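Local atomic coordinates of leucine aminopeptidase (Legionella pneumophila, PDB entry 5GNE), a protein that probably removes amino acids from the N-terminal ends of peptides as a zinc-dependent aminopeptidase of peptidase family M28. Residues A[100-103]-A[104-108]; A[291-294]-A[295-299]; A[317-320]-A[321-325]; A[357-360]-A[361-365]. All coordinates share one frame; numbering follows the deposited sequence.

Interaction 1 of 4, residues A[100-103]-A[104-108]; sequences AQVH and SLFEQ
Phe106 N donates to Val102 O (3.0 Å) and Glu107 N to His103 O (3.1 Å), the last two of four consecutive i to i+4 backbone bonds in the short helix 99-106. Before them, Ser104 N reaches Ala100 O and Leu105 N reaches Gln101 O, every one with an N-H...O angle above 155°. The hydroxyl of Ser104 comes to the same carbonyl, OG lying 3.1 Å from Ala100 O. His103 turns its imidazole back along the helix, and ND1 bonds to the carbonyl of Glu99.

The apolar packing joins residues one turn apart. Val102 and Phe106 lie alongside each other and point the same way. Val102 CG1, placed anti to its own backbone N (chi1 169°), comes over one face of the phenyl ring as a CH-pi contact, 4.0 Å from the Phe106 centroid and 3.6 Å from Phe106 CE1. The His103 ring meets that of Phe106 only obliquely, at 43°.

Through these residues the helix packs on three others: Val102 and Phe106 touch Tyr301 of helix 288-302, Val102 and Leu105 rest on Val370 of helix 355-373, and Leu105 also reaches Val218 of helix 202-221.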
ATOM      1  N   ALA A 100       8.935 -10.741  24.671  1.00 52.75           N
ATOM      2  CA  ALA A 100       8.810 -12.199  24.575  1.00 44.31           C
ATOM      3  C   ALA A 100       7.912 -12.573  23.421  1.00 50.21           C
ATOM      4  O   ALA A 100       8.246 -13.459  22.631  1.00 50.34           O
ATOM      5  CB  ALA A 100       8.285 -12.769  25.846  1.00 40.88           C
ATOM      6  N   GLN A 101       6.772 -11.896  23.314  1.00 52.88           N
ATOM      7  CA  GLN A 101       5.841 -12.216  22.244  1.00 50.68           C
ATOM      8  C   GLN A 101       6.421 -11.906  20.868  1.00 48.95           C
ATOM      9  O   GLN A 101       6.298 -12.711  19.942  1.00 55.98           O
ATOM     10  CB  GLN A 101       4.510 -11.486  22.443  1.00 53.14           C
ATOM     11  CG  GLN A 101       3.710 -11.945  23.678  1.00 60.62           C
ATOM     12  CD  GLN A 101       4.064 -11.229  24.965  1.00 66.24           C
ATOM     13  OE1 GLN A 101       5.166 -10.697  25.139  1.00 66.58           O
ATOM     14  NE2 GLN A 101       3.122 -11.232  25.892  1.00 70.36           N
ATOM     15  N   VAL A 102       7.096 -10.769  20.747  1.00 46.01           N
ATOM     16  CA  VAL A 102       7.698 -10.374  19.484  1.00 42.20           C
ATOM     17  C   VAL A 102       8.717 -11.437  19.038  1.00 55.85           C
ATOM     18  O   VAL A 102       8.730 -11.851  17.876  1.00 60.07           O
ATOM     19  CB  VAL A 102       8.353  -8.971  19.610  1.00 55.75           C
ATOM     20  CG1 VAL A 102       9.212  -8.642  18.390  1.00 34.69           C
ATOM     21  CG2 VAL A 102       7.261  -7.890  19.828  1.00 43.42           C
ATOM     22  N   HIS A 103       9.568 -11.892  19.950  1.00 57.04           N
ATOM     23  CA  HIS A 103      10.530 -12.923  19.579  1.00 61.19           C
ATOM     24  C   HIS A 103       9.878 -14.257  19.240  1.00 54.06           C
ATOM     25  O   HIS A 103      10.313 -14.910  18.307  1.00 51.58           O
ATOM     26  CB  HIS A 103      11.605 -13.083  20.655  1.00 70.34           C
ATOM     27  CG  HIS A 103      12.622 -11.980  20.632  1.00 97.01           C
ATOM     28  ND1 HIS A 103      12.400 -10.739  21.192  1.00102.22           N
ATOM     29  CD2 HIS A 103      13.848 -11.915  20.056  1.00108.61           C
ATOM     30  CE1 HIS A 103      13.455  -9.970  20.992  1.00103.43           C
ATOM     31  NE2 HIS A 103      14.348 -10.659  20.304  1.00110.73           N
ATOM     32  N   SER A 104       8.825 -14.644  19.952  1.00 51.17           N
ATOM     33  CA  SER A 104       8.094 -15.868  19.597  1.00 48.88           C
ATOM     34  C   SER A 104       7.635 -15.786  18.164  1.00 56.33           C
ATOM     35  O   SER A 104       7.746 -16.761  17.428  1.00 62.87           O
ATOM     36  CB  SER A 104       6.902 -16.123  20.513  1.00 59.44           C
ATOM     37  OG  SER A 104       7.340 -16.351  21.831  1.00 79.59           O
ATOM     38  N   LEU A 105       7.115 -14.628  17.762  1.00 48.55           N
ATOM     39  CA  LEU A 105       6.607 -14.502  16.398  1.00 44.92           C
ATOM     40  C   LEU A 105       7.736 -14.516  15.382  1.00 43.19           C
ATOM     41  O   LEU A 105       7.572 -15.111  14.310  1.00 48.29           O
ATOM     42  CB  LEU A 105       5.737 -13.252  16.232  1.00 37.38           C
ATOM     43  CG  LEU A 105       4.478 -13.306  17.110  1.00 45.33           C
ATOM     44  CD1 LEU A 105       3.425 -12.435  16.516  1.00 43.87           C
ATOM     45  CD2 LEU A 105       3.920 -14.726  17.199  1.00 44.52           C
ATOM     46  N   PHE A 106       8.854 -13.850  15.682  1.00 41.89           N
ATOM     47  CA  PHE A 106      10.034 -13.890  14.784  1.00 43.63           C
ATOM     48  C   PHE A 106      10.439 -15.330  14.470  1.00 47.38           C
ATOM     49  O   PHE A 106      10.617 -15.692  13.318  1.00 51.76           O
ATOM     50  CB  PHE A 106      11.240 -13.150  15.379  1.00 39.74           C
ATOM     51  CG  PHE A 106      11.121 -11.646  15.324  1.00 47.55           C
ATOM     52  CD1 PHE A 106       9.892 -11.040  15.017  1.00 34.81           C
ATOM     53  CD2 PHE A 106      12.237 -10.834  15.548  1.00 40.33           C
ATOM     54  CE1 PHE A 106       9.766  -9.658  14.961  1.00 41.13           C
ATOM     55  CE2 PHE A 106      12.135  -9.435  15.490  1.00 43.71           C
ATOM     56  CZ  PHE A 106      10.890  -8.841  15.189  1.00 51.04           C
ATOM     57  N   GLU A 107      10.535 -16.158  15.508  1.00 52.46           N
ATOM     58  CA  GLU A 107      10.970 -17.551  15.360  1.00 62.21           C
ATOM     59  C   GLU A 107      10.047 -18.387  14.472  1.00 61.78           C
ATOM     60  O   GLU A 107      10.403 -19.487  14.066  1.00 63.25           O
ATOM     61  CB  GLU A 107      11.101 -18.212  16.739  1.00 59.26           C
ATOM     62  CG  GLU A 107      12.266 -17.684  17.559  1.00 76.92           C
ATOM     63  CD  GLU A 107      12.226 -18.145  19.011  1.00100.83           C
ATOM     64  OE1 GLU A 107      12.261 -19.372  19.253  1.00115.74           O
ATOM     65  OE2 GLU A 107      12.175 -17.275  19.914  1.00102.43           O
ATOM     66  N   GLN A 108       8.865 -17.866  14.164  1.00 54.96           N
ATOM     67  CA  GLN A 108       7.958 -18.571  13.276  1.00 49.12           C
ATOM     68  C   GLN A 108       7.984 -18.059  11.842  1.00 50.11           C
ATOM     69  O   GLN A 108       7.282 -18.585  10.986  1.00 56.43           O
ATOM     70  CB  GLN A 108       6.544 -18.498  13.824  1.00 51.56           C
ATOM     71  CG  GLN A 108       6.444 -19.057  15.211  1.00 64.89           C
ATOM     72  CD  GLN A 108       5.105 -19.699  15.465  1.00 89.20           C
ATOM     73  OE1 GLN A 108       4.138 -19.022  15.826  1.00 97.03           O
ATOM     74  NE2 GLN A 108       5.025 -21.012  15.244  1.00 91.79           N
TER

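Interaction 2 of 4, residues A[291-294]-A[295-299]; sequences TEFT and AELLT
Leu297 CD1 sits over one face of the Phe293 ring, 3.6 Å above its plane and displaced toward the rim, in the tightly packed part of this helical turn. The CH-pi contact measures 4.0 Å from Leu297 CD1 to the Phe293 centroid, while the second methyl, CD2, approaches Phe293 CZ at 3.8 Å, so both methyls of the leucine touch the ring. Phe293 swings its ring toward the following turn because CG stands anti to the backbone N (chi1 174°). The backbone beneath closes the same i to i+4 step, Leu297 N bonding to Phe293 O at 3.0 Å within the carbonyl plane but with a bent N-H...O angle of 145°.

Glu292 and Glu296 are on the looser, partly exposed side. Their carboxylates stay apart, Glu292 OE1 lying 6.3 Å from Glu296 OE2, and the contact between the two residues is made instead by the backbone bond from Glu296 N to Glu292 O and by the aliphatic Glu296 CG, close to that same carbonyl.

Helix 288-302 is the crossover of a beta-alpha-beta unit: Ala295 and Leu298 pack on strands 279-282 and 306-309, whereas Thr294 and Leu297 meet Leu364 of helix 355-373.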
ATOM      1  N   THR A 291       5.596   6.949  12.801  1.00 49.94           N
ATOM      2  CA  THR A 291       6.899   6.762  12.152  1.00 52.39           C
ATOM      3  C   THR A 291       8.058   6.671  13.147  1.00 50.90           C
ATOM      4  O   THR A 291       8.944   5.827  12.980  1.00 52.77           O
ATOM      5  CB  THR A 291       7.173   7.888  11.130  1.00 51.20           C
ATOM      6  OG1 THR A 291       6.136   7.871  10.132  1.00 51.37           O
ATOM      7  CG2 THR A 291       8.532   7.706  10.458  1.00 43.76           C
ATOM      8  N   GLU A 292       8.043   7.479  14.207  1.00 54.91           N
ATOM      9  CA  GLU A 292       9.087   7.335  15.217  1.00 57.70           C
ATOM     10  C   GLU A 292       8.959   5.960  15.865  1.00 55.44           C
ATOM     11  O   GLU A 292       9.964   5.309  16.141  1.00 59.63           O
ATOM     12  CB  GLU A 292       9.031   8.444  16.288  1.00 69.69           C
ATOM     13  CG  GLU A 292       8.778   9.856  15.776  1.00 90.10           C
ATOM     14  CD  GLU A 292       8.465  10.884  16.884  1.00101.95           C
ATOM     15  OE1 GLU A 292       8.259  10.484  18.052  1.00105.92           O
ATOM     16  OE2 GLU A 292       8.427  12.101  16.578  1.00103.06           O
ATOM     17  N   PHE A 293       7.721   5.518  16.073  1.00 53.10           N
ATOM     18  CA  PHE A 293       7.433   4.189  16.612  1.00 46.22           C
ATOM     19  C   PHE A 293       8.055   3.095  15.741  1.00 45.80           C
ATOM     20  O   PHE A 293       8.736   2.201  16.246  1.00 45.89           O
ATOM     21  CB  PHE A 293       5.920   4.010  16.720  1.00 52.06           C
ATOM     22  CG  PHE A 293       5.472   2.617  17.138  1.00 46.52           C
ATOM     23  CD1 PHE A 293       5.772   2.116  18.395  1.00 45.72           C
ATOM     24  CD2 PHE A 293       4.704   1.847  16.288  1.00 40.07           C
ATOM     25  CE1 PHE A 293       5.325   0.866  18.785  1.00 48.63           C
ATOM     26  CE2 PHE A 293       4.253   0.585  16.674  1.00 42.60           C
ATOM     27  CZ  PHE A 293       4.567   0.094  17.917  1.00 43.46           C
ATOM     28  N   THR A 294       7.831   3.176  14.430  1.00 43.05           N
ATOM     29  CA  THR A 294       8.394   2.196  13.495  1.00 46.50           C
ATOM     30  C   THR A 294       9.929   2.184  13.572  1.00 52.74           C
ATOM     31  O   THR A 294      10.555   1.123  13.602  1.00 54.97           O
ATOM     32  CB  THR A 294       7.917   2.476  12.049  1.00 44.80           C
ATOM     33  OG1 THR A 294       6.486   2.567  12.019  1.00 40.34           O
ATOM     34  CG2 THR A 294       8.368   1.366  11.099  1.00 38.41           C
ATOM     35  N   ALA A 295      10.522   3.372  13.621  1.00 54.50           N
ATOM     36  CA  ALA A 295      11.969   3.518  13.805  1.00 51.97           C
ATOM     37  C   ALA A 295      12.458   2.766  15.053  1.00 47.40           C
ATOM     38  O   ALA A 295      13.453   2.057  14.995  1.00 47.09           O
ATOM     39  CB  ALA A 295      12.366   4.990  13.864  1.00 41.42           C
ATOM     40  N   GLU A 296      11.766   2.898  16.180  1.00 45.40           N
ATOM     41  CA  GLU A 296      12.257   2.217  17.371  1.00 55.99           C
ATOM     42  C   GLU A 296      12.020   0.710  17.326  1.00 55.21           C
ATOM     43  O   GLU A 296      12.755  -0.043  17.954  1.00 56.06           O
ATOM     44  CB  GLU A 296      11.561   2.725  18.628  1.00 57.49           C
ATOM     45  CG  GLU A 296      11.216   4.181  18.645  1.00 72.10           C
ATOM     46  CD  GLU A 296      10.406   4.555  19.868  1.00 84.53           C
ATOM     47  OE1 GLU A 296       9.266   4.057  20.025  1.00 90.83           O
ATOM     48  OE2 GLU A 296      10.909   5.353  20.673  1.00 90.15           O
ATOM     49  N   LEU A 297      11.043   0.267  16.537  1.00 51.04           N
ATOM     50  CA  LEU A 297      10.838  -1.163  16.365  1.00 46.11           C
ATOM     51  C   LEU A 297      12.010  -1.715  15.563  1.00 51.37           C
ATOM     52  O   LEU A 297      12.574  -2.768  15.894  1.00 51.59           O
ATOM     53  CB  LEU A 297       9.496  -1.459  15.682  1.00 41.57           C
ATOM     54  CG  LEU A 297       8.152  -1.089  16.365  1.00 43.21           C
ATOM     55  CD1 LEU A 297       7.018  -1.305  15.379  1.00 33.33           C
ATOM     56  CD2 LEU A 297       7.861  -1.850  17.650  1.00 41.39           C
ATOM     57  N   LEU A 298      12.414  -0.964  14.540  1.00 49.90           N
ATOM     58  CA  LEU A 298      13.544  -1.383  13.711  1.00 44.42           C
ATOM     59  C   LEU A 298      14.829  -1.492  14.528  1.00 55.46           C
ATOM     60  O   LEU A 298      15.567  -2.482  14.440  1.00 68.29           O
ATOM     61  CB  LEU A 298      13.742  -0.411  12.550  1.00 48.20           C
ATOM     62  CG  LEU A 298      12.858  -0.619  11.311  1.00 46.94           C
ATOM     63  CD1 LEU A 298      13.150   0.414  10.236  1.00 50.06           C
ATOM     64  CD2 LEU A 298      13.037  -2.027  10.761  1.00 38.74           C
ATOM     65  N   THR A 299      15.097  -0.479  15.332  1.00 50.29           N
ATOM     66  CA  THR A 299      16.291  -0.497  16.147  1.00 58.84           C
ATOM     67  C   THR A 299      16.212  -1.563  17.244  1.00 60.40           C
ATOM     68  O   THR A 299      17.126  -2.391  17.385  1.00 52.13           O
ATOM     69  CB  THR A 299      16.560   0.892  16.741  1.00 52.60           C
ATOM     70  OG1 THR A 299      16.964   1.760  15.673  1.00 65.78           O
ATOM     71  CG2 THR A 299      17.690   0.830  17.758  1.00 51.44           C
TER

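Interaction 3 of 4, residues A[317-320]-A[321-325]; sequences DHVN and WTNEG
Asn320, Trp321 and Val319 carry much of the contact within helix 318-323, a six-residue helix of less than two turns that a Schellman motif brings to an end. Gly325, at positive phi, is the C' residue: its N bonds to Thr322 O, and Phe326 N bonds back to Trp321 O.

Trp321 projects CG anti to its carbonyl carbon (chi1 -68°), which carries the indole back beside the first turn. Its CB lies 3.4 Å from His318 O, and CD1 approaches Asp317 O obliquely at 3.7 Å. The indole NE1 is bonded to Tyr235 OH, which helps set the rotation of this buried ring.

The amide of Asn320 is held at both ends, OD1 by Tyr64 OH and ND2 by Ser245 OG, the same serine hydroxyl that bonds to Asp317 OD1. Asp317 touches the zinc ligand His191, its side chain about 6 Å from a bound zinc ion, which is consistent with a second-shell position for this aspartate.

One turn on, Val319 and Asn323 run alongside each other. In the backbone, Asn323 N bonds to Val319 O at 2.9 Å, and Asn323 ND2 lies 3.7 Å from Val319 CG1.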
ATOM      1  N   ASP A 317      -0.338   4.067  -1.547  1.00 34.55           N
ATOM      2  CA  ASP A 317      -1.688   3.969  -0.988  1.00 33.08           C
ATOM      3  C   ASP A 317      -1.853   4.648   0.370  1.00 41.79           C
ATOM      4  O   ASP A 317      -2.958   5.056   0.719  1.00 37.01           O
ATOM      5  CB  ASP A 317      -2.106   2.502  -0.906  1.00 31.50           C
ATOM      6  CG  ASP A 317      -2.116   1.843  -2.277  1.00 39.22           C
ATOM      7  OD1 ASP A 317      -2.912   2.299  -3.117  1.00 37.35           O
ATOM      8  OD2 ASP A 317      -1.332   0.881  -2.522  1.00 37.04           O
ATOM      9  N   HIS A 318      -0.761   4.758   1.131  1.00 39.82           N
ATOM     10  CA  HIS A 318      -0.795   5.426   2.425  1.00 36.06           C
ATOM     11  C   HIS A 318      -1.423   6.817   2.321  1.00 34.20           C
ATOM     12  O   HIS A 318      -2.142   7.243   3.226  1.00 35.02           O
ATOM     13  CB  HIS A 318       0.612   5.510   3.029  1.00 36.40           C
ATOM     14  CG  HIS A 318       1.559   6.358   2.250  1.00 36.99           C
ATOM     15  ND1 HIS A 318       1.980   6.028   0.978  1.00 40.52           N
ATOM     16  CD2 HIS A 318       2.161   7.533   2.553  1.00 36.46           C
ATOM     17  CE1 HIS A 318       2.803   6.960   0.529  1.00 33.84           C
ATOM     18  NE2 HIS A 318       2.929   7.885   1.466  1.00 41.59           N
ATOM     19  N   VAL A 319      -1.204   7.468   1.185  1.00 33.54           N
ATOM     20  CA  VAL A 319      -1.750   8.797   0.889  1.00 34.22           C
ATOM     21  C   VAL A 319      -3.268   8.858   1.037  1.00 36.08           C
ATOM     22  O   VAL A 319      -3.803   9.839   1.556  1.00 38.99           O
ATOM     23  CB  VAL A 319      -1.304   9.246  -0.528  1.00 44.91           C
ATOM     24  CG1 VAL A 319      -2.137  10.394  -1.060  1.00 29.30           C
ATOM     25  CG2 VAL A 319       0.176   9.637  -0.486  1.00 29.62           C
ATOM     26  N   ASN A 320      -3.976   7.842   0.575  1.00 31.05           N
ATOM     27  CA  ASN A 320      -5.426   7.829   0.759  1.00 42.42           C
ATOM     28  C   ASN A 320      -5.838   7.747   2.237  1.00 52.35           C
ATOM     29  O   ASN A 320      -6.814   8.381   2.666  1.00 50.87           O
ATOM     30  CB  ASN A 320      -6.044   6.716  -0.053  1.00 26.57           C
ATOM     31  CG  ASN A 320      -6.101   7.058  -1.534  1.00 33.88           C
ATOM     32  OD1 ASN A 320      -6.489   8.163  -1.902  1.00 33.26           O
ATOM     33  ND2 ASN A 320      -5.674   6.127  -2.389  1.00 34.71           N
ATOM     34  N   TRP A 321      -5.082   7.001   3.030  1.00 39.27           N
ATOM     35  CA  TRP A 321      -5.363   6.989   4.455  1.00 33.43           C
ATOM     36  C   TRP A 321      -5.092   8.362   5.117  1.00 43.36           C
ATOM     37  O   TRP A 321      -5.943   8.867   5.855  1.00 40.32           O
ATOM     38  CB  TRP A 321      -4.550   5.879   5.156  1.00 30.52           C
ATOM     39  CG  TRP A 321      -4.989   4.493   4.783  1.00 36.83           C
ATOM     40  CD1 TRP A 321      -4.432   3.701   3.827  1.00 30.96           C
ATOM     41  CD2 TRP A 321      -6.117   3.742   5.321  1.00 34.70           C
ATOM     42  NE1 TRP A 321      -5.121   2.491   3.742  1.00 31.06           N
ATOM     43  CE2 TRP A 321      -6.147   2.490   4.648  1.00 26.72           C
ATOM     44  CE3 TRP A 321      -7.073   3.999   6.312  1.00 31.02           C
ATOM     45  CZ2 TRP A 321      -7.102   1.504   4.926  1.00 25.81           C
ATOM     46  CZ3 TRP A 321      -8.043   3.002   6.595  1.00 33.56           C
ATOM     47  CH2 TRP A 321      -8.045   1.778   5.900  1.00 36.92           C
ATOM     48  N   THR A 322      -3.915   8.953   4.901  1.00 38.10           N
ATOM     49  CA  THR A 322      -3.634  10.188   5.595  1.00 42.24           C
ATOM     50  C   THR A 322      -4.581  11.296   5.108  1.00 46.95           C
ATOM     51  O   THR A 322      -4.968  12.144   5.890  1.00 40.44           O
ATOM     52  CB  THR A 322      -2.163  10.632   5.495  1.00 55.10           C
ATOM     53  OG1 THR A 322      -1.969  11.547   4.416  1.00 70.22           O
ATOM     54  CG2 THR A 322      -1.283   9.455   5.323  1.00 35.83           C
ATOM     55  N   ASN A 323      -4.969  11.284   3.835  1.00 46.80           N
ATOM     56  CA  ASN A 323      -5.948  12.269   3.364  1.00 43.64           C
ATOM     57  C   ASN A 323      -7.262  12.210   4.114  1.00 47.50           C
ATOM     58  O   ASN A 323      -7.970  13.208   4.166  1.00 48.28           O
ATOM     59  CB  ASN A 323      -6.257  12.083   1.876  1.00 38.82           C
ATOM     60  CG  ASN A 323      -5.209  12.693   1.000  1.00 37.68           C
ATOM     61  OD1 ASN A 323      -4.420  13.466   1.474  1.00 42.73           O
ATOM     62  ND2 ASN A 323      -5.197  12.352  -0.277  1.00 35.90           N
ATOM     63  N   GLU A 324      -7.570  11.072   4.729  1.00 40.08           N
ATOM     64  CA  GLU A 324      -8.844  10.922   5.425  1.00 35.84           C
ATOM     65  C   GLU A 324      -8.684  10.903   6.930  1.00 45.31           C
ATOM     66  O   GLU A 324      -9.577  10.446   7.652  1.00 45.78           O
ATOM     67  CB  GLU A 324      -9.561   9.641   4.972  1.00 37.74           C
ATOM     68  CG  GLU A 324     -10.020   9.673   3.535  1.00 51.31           C
ATOM     69  CD  GLU A 324     -11.207  10.616   3.289  1.00 59.09           C
ATOM     70  OE1 GLU A 324     -11.584  11.391   4.189  1.00 49.83           O
ATOM     71  OE2 GLU A 324     -11.782  10.562   2.182  1.00 64.93           O
ATOM     72  N   GLY A 325      -7.550  11.412   7.406  1.00 43.91           N
ATOM     73  CA  GLY A 325      -7.309  11.539   8.834  1.00 34.46           C
ATOM     74  C   GLY A 325      -6.800  10.300   9.550  1.00 40.30           C
ATOM     75  O   GLY A 325      -6.771  10.272  10.768  1.00 45.89           O
TER

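Interaction 4 of 4, residues A[357-360]-A[361-365]; sequences HMVN and FTKLG
His357 has CG anti to its backbone N (chi1 -151°), whereas Phe361 sets CG anti to its carbonyl carbon (chi1 -79°); together these torsions bring the two rings side by side, pointing the same way. The result is a T-shaped (edge-to-face) pair, with the planes at 88° and the centroids of the His357 and Phe361 rings 5.3 Å apart. Phe361 CE1 stands 3.8 Å above the imidazole plane of His357, over its centre. The edge of the phenyl ring also meets the main chain, for Phe361 CD1 lies 3.0 Å from His357 O, the carbonyl that accepts the bond from Phe361 N.

These residues lie in the first half of helix 355-373, the long C-terminal helix of the chain; Asn354 OD1 accepts a bond from His357 N near its start. The side chain of Phe361 is about 12 Å from a bound zinc ion, nearest atoms, which places the ring pair outside the metal site itself.

Met358 O takes two bonds. Thr362 N comes nearly straight to it at 2.8 Å, and Thr362 OG1 at 3.0 Å approaches from above the carbonyl plane. Farther round the helix, the extended Lys363 crosses two residues: its CE comes within 4.2 Å of Val359 CG1, a loose contact, and its CD lies 4.0 Å from Asn360 OD1.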
ATOM      1  N   HIS A 357      16.023  -9.133   3.107  1.00 62.03           N
ATOM      2  CA  HIS A 357      15.373  -7.830   3.207  1.00 64.77           C
ATOM      3  C   HIS A 357      13.864  -7.925   3.495  1.00 55.54           C
ATOM      4  O   HIS A 357      13.341  -7.252   4.376  1.00 51.76           O
ATOM      5  CB  HIS A 357      15.646  -7.077   1.893  1.00 62.06           C
ATOM      6  CG  HIS A 357      15.697  -5.590   2.025  1.00 61.38           C
ATOM      7  ND1 HIS A 357      16.325  -4.949   3.071  1.00 61.02           N
ATOM      8  CD2 HIS A 357      15.305  -4.607   1.175  1.00 60.31           C
ATOM      9  CE1 HIS A 357      16.248  -3.644   2.902  1.00 54.16           C
ATOM     10  NE2 HIS A 357      15.645  -3.412   1.748  1.00 58.59           N
ATOM     11  N   MET A 358      13.201  -8.830   2.797  1.00 52.13           N
ATOM     12  CA  MET A 358      11.804  -9.135   3.033  1.00 41.48           C
ATOM     13  C   MET A 358      11.567  -9.735   4.401  1.00 49.77           C
ATOM     14  O   MET A 358      10.617  -9.341   5.107  1.00 51.63           O
ATOM     15  CB  MET A 358      11.320 -10.078   1.959  1.00 42.29           C
ATOM     16  CG  MET A 358      11.386  -9.445   0.596  1.00 43.26           C
ATOM     17  SD  MET A 358      10.575 -10.459  -0.612  1.00 63.99           S
ATOM     18  CE  MET A 358      10.928  -9.537  -2.041  1.00 97.38           C
ATOM     19  N   VAL A 359      12.443 -10.658   4.798  1.00 43.35           N
ATOM     20  CA  VAL A 359      12.342 -11.224   6.132  1.00 42.64           C
ATOM     21  C   VAL A 359      12.387 -10.089   7.158  1.00 48.89           C
ATOM     22  O   VAL A 359      11.612 -10.084   8.099  1.00 51.58           O
ATOM     23  CB  VAL A 359      13.479 -12.246   6.441  1.00 51.19           C
ATOM     24  CG1 VAL A 359      13.558 -12.509   7.945  1.00 45.50           C
ATOM     25  CG2 VAL A 359      13.259 -13.552   5.697  1.00 47.84           C
ATOM     26  N   ASN A 360      13.265  -9.106   6.966  1.00 53.27           N
ATOM     27  CA  ASN A 360      13.326  -7.981   7.905  1.00 50.25           C
ATOM     28  C   ASN A 360      12.032  -7.142   7.916  1.00 54.67           C
ATOM     29  O   ASN A 360      11.565  -6.757   8.985  1.00 54.28           O
ATOM     30  CB  ASN A 360      14.541  -7.096   7.626  1.00 49.24           C
ATOM     31  CG  ASN A 360      15.864  -7.713   8.146  1.00 57.84           C
ATOM     32  OD1 ASN A 360      15.865  -8.596   9.023  1.00 57.35           O
ATOM     33  ND2 ASN A 360      16.990  -7.230   7.615  1.00 44.23           N
ATOM     34  N   PHE A 361      11.447  -6.866   6.746  1.00 48.47           N
ATOM     35  CA  PHE A 361      10.128  -6.211   6.701  1.00 42.21           C
ATOM     36  C   PHE A 361       9.044  -7.055   7.378  1.00 38.11           C
ATOM     37  O   PHE A 361       8.171  -6.516   8.063  1.00 42.23           O
ATOM     38  CB  PHE A 361       9.705  -5.915   5.266  1.00 46.28           C
ATOM     39  CG  PHE A 361      10.360  -4.705   4.673  1.00 49.53           C
ATOM     40  CD1 PHE A 361      11.560  -4.819   3.988  1.00 52.38           C
ATOM     41  CD2 PHE A 361       9.787  -3.453   4.814  1.00 47.31           C
ATOM     42  CE1 PHE A 361      12.190  -3.700   3.442  1.00 58.16           C
ATOM     43  CE2 PHE A 361      10.404  -2.329   4.260  1.00 50.74           C
ATOM     44  CZ  PHE A 361      11.609  -2.455   3.573  1.00 48.29           C
ATOM     45  N   THR A 362       9.114  -8.374   7.231  1.00 39.51           N
ATOM     46  CA  THR A 362       8.198  -9.229   7.991  1.00 45.26           C
ATOM     47  C   THR A 362       8.397  -9.094   9.491  1.00 43.26           C
ATOM     48  O   THR A 362       7.422  -8.972  10.237  1.00 42.16           O
ATOM     49  CB  THR A 362       8.342 -10.721   7.592  1.00 38.17           C
ATOM     50  OG1 THR A 362       8.253 -10.811   6.174  1.00 38.46           O
ATOM     51  CG2 THR A 362       7.237 -11.557   8.186  1.00 33.46           C
ATOM     52  N   LYS A 363       9.657  -9.062   9.930  1.00 48.33           N
ATOM     53  CA  LYS A 363       9.934  -8.817  11.341  1.00 40.36           C
ATOM     54  C   LYS A 363       9.310  -7.503  11.780  1.00 39.81           C
ATOM     55  O   LYS A 363       8.564  -7.462  12.774  1.00 41.95           O
ATOM     56  CB  LYS A 363      11.430  -8.809  11.618  1.00 40.26           C
ATOM     57  CG  LYS A 363      12.057 -10.190  11.603  1.00 50.75           C
ATOM     58  CD  LYS A 363      13.565 -10.166  11.836  1.00 49.56           C
ATOM     59  CE  LYS A 363      14.075 -11.598  12.012  1.00 49.01           C
ATOM     60  NZ  LYS A 363      15.532 -11.729  11.937  1.00 57.43           N
ATOM     61  N   LEU A 364       9.588  -6.441  11.027  1.00 37.30           N
ATOM     62  CA  LEU A 364       9.065  -5.131  11.365  1.00 39.81           C
ATOM     63  C   LEU A 364       7.560  -5.139  11.496  1.00 40.50           C
ATOM     64  O   LEU A 364       7.033  -4.721  12.505  1.00 42.63           O
ATOM     65  CB  LEU A 364       9.480  -4.105  10.318  1.00 42.56           C
ATOM     66  CG  LEU A 364       8.879  -2.721  10.571  1.00 47.09           C
ATOM     67  CD1 LEU A 364       9.307  -2.183  11.918  1.00 38.52           C
ATOM     68  CD2 LEU A 364       9.302  -1.775   9.452  1.00 51.28           C
ATOM     69  N   GLY A 365       6.882  -5.666  10.481  1.00 45.59           N
ATOM     70  CA  GLY A 365       5.444  -5.849  10.508  1.00 36.90           C
ATOM     71  C   GLY A 365       4.910  -6.568  11.735  1.00 40.12           C
ATOM     72  O   GLY A 365       3.898  -6.154  12.331  1.00 41.27           O
TER

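The four contacts follow one another along the chain, each within a single helix: 99-106, 288-302, 318-323 and 355-373. Helix 355-373 is the hub of three of them. Interaction 4 touches interaction 1 where Phe106 CE1 meets Lys363 O at 3.3 Å, and interaction 2 through Leu364; its centre is about 13 Å from each of theirs. Interactions 1 and 2 do not touch, their nearest atoms being about 6 Å apart. Interaction 3 stands apart, about 23 Å centre to centre from interaction 4 and on the opposite side of the chain's centre. Interactions 1, 2 and 4 thus form a helix cluster away from the metal site, while interaction 3 lies next to it.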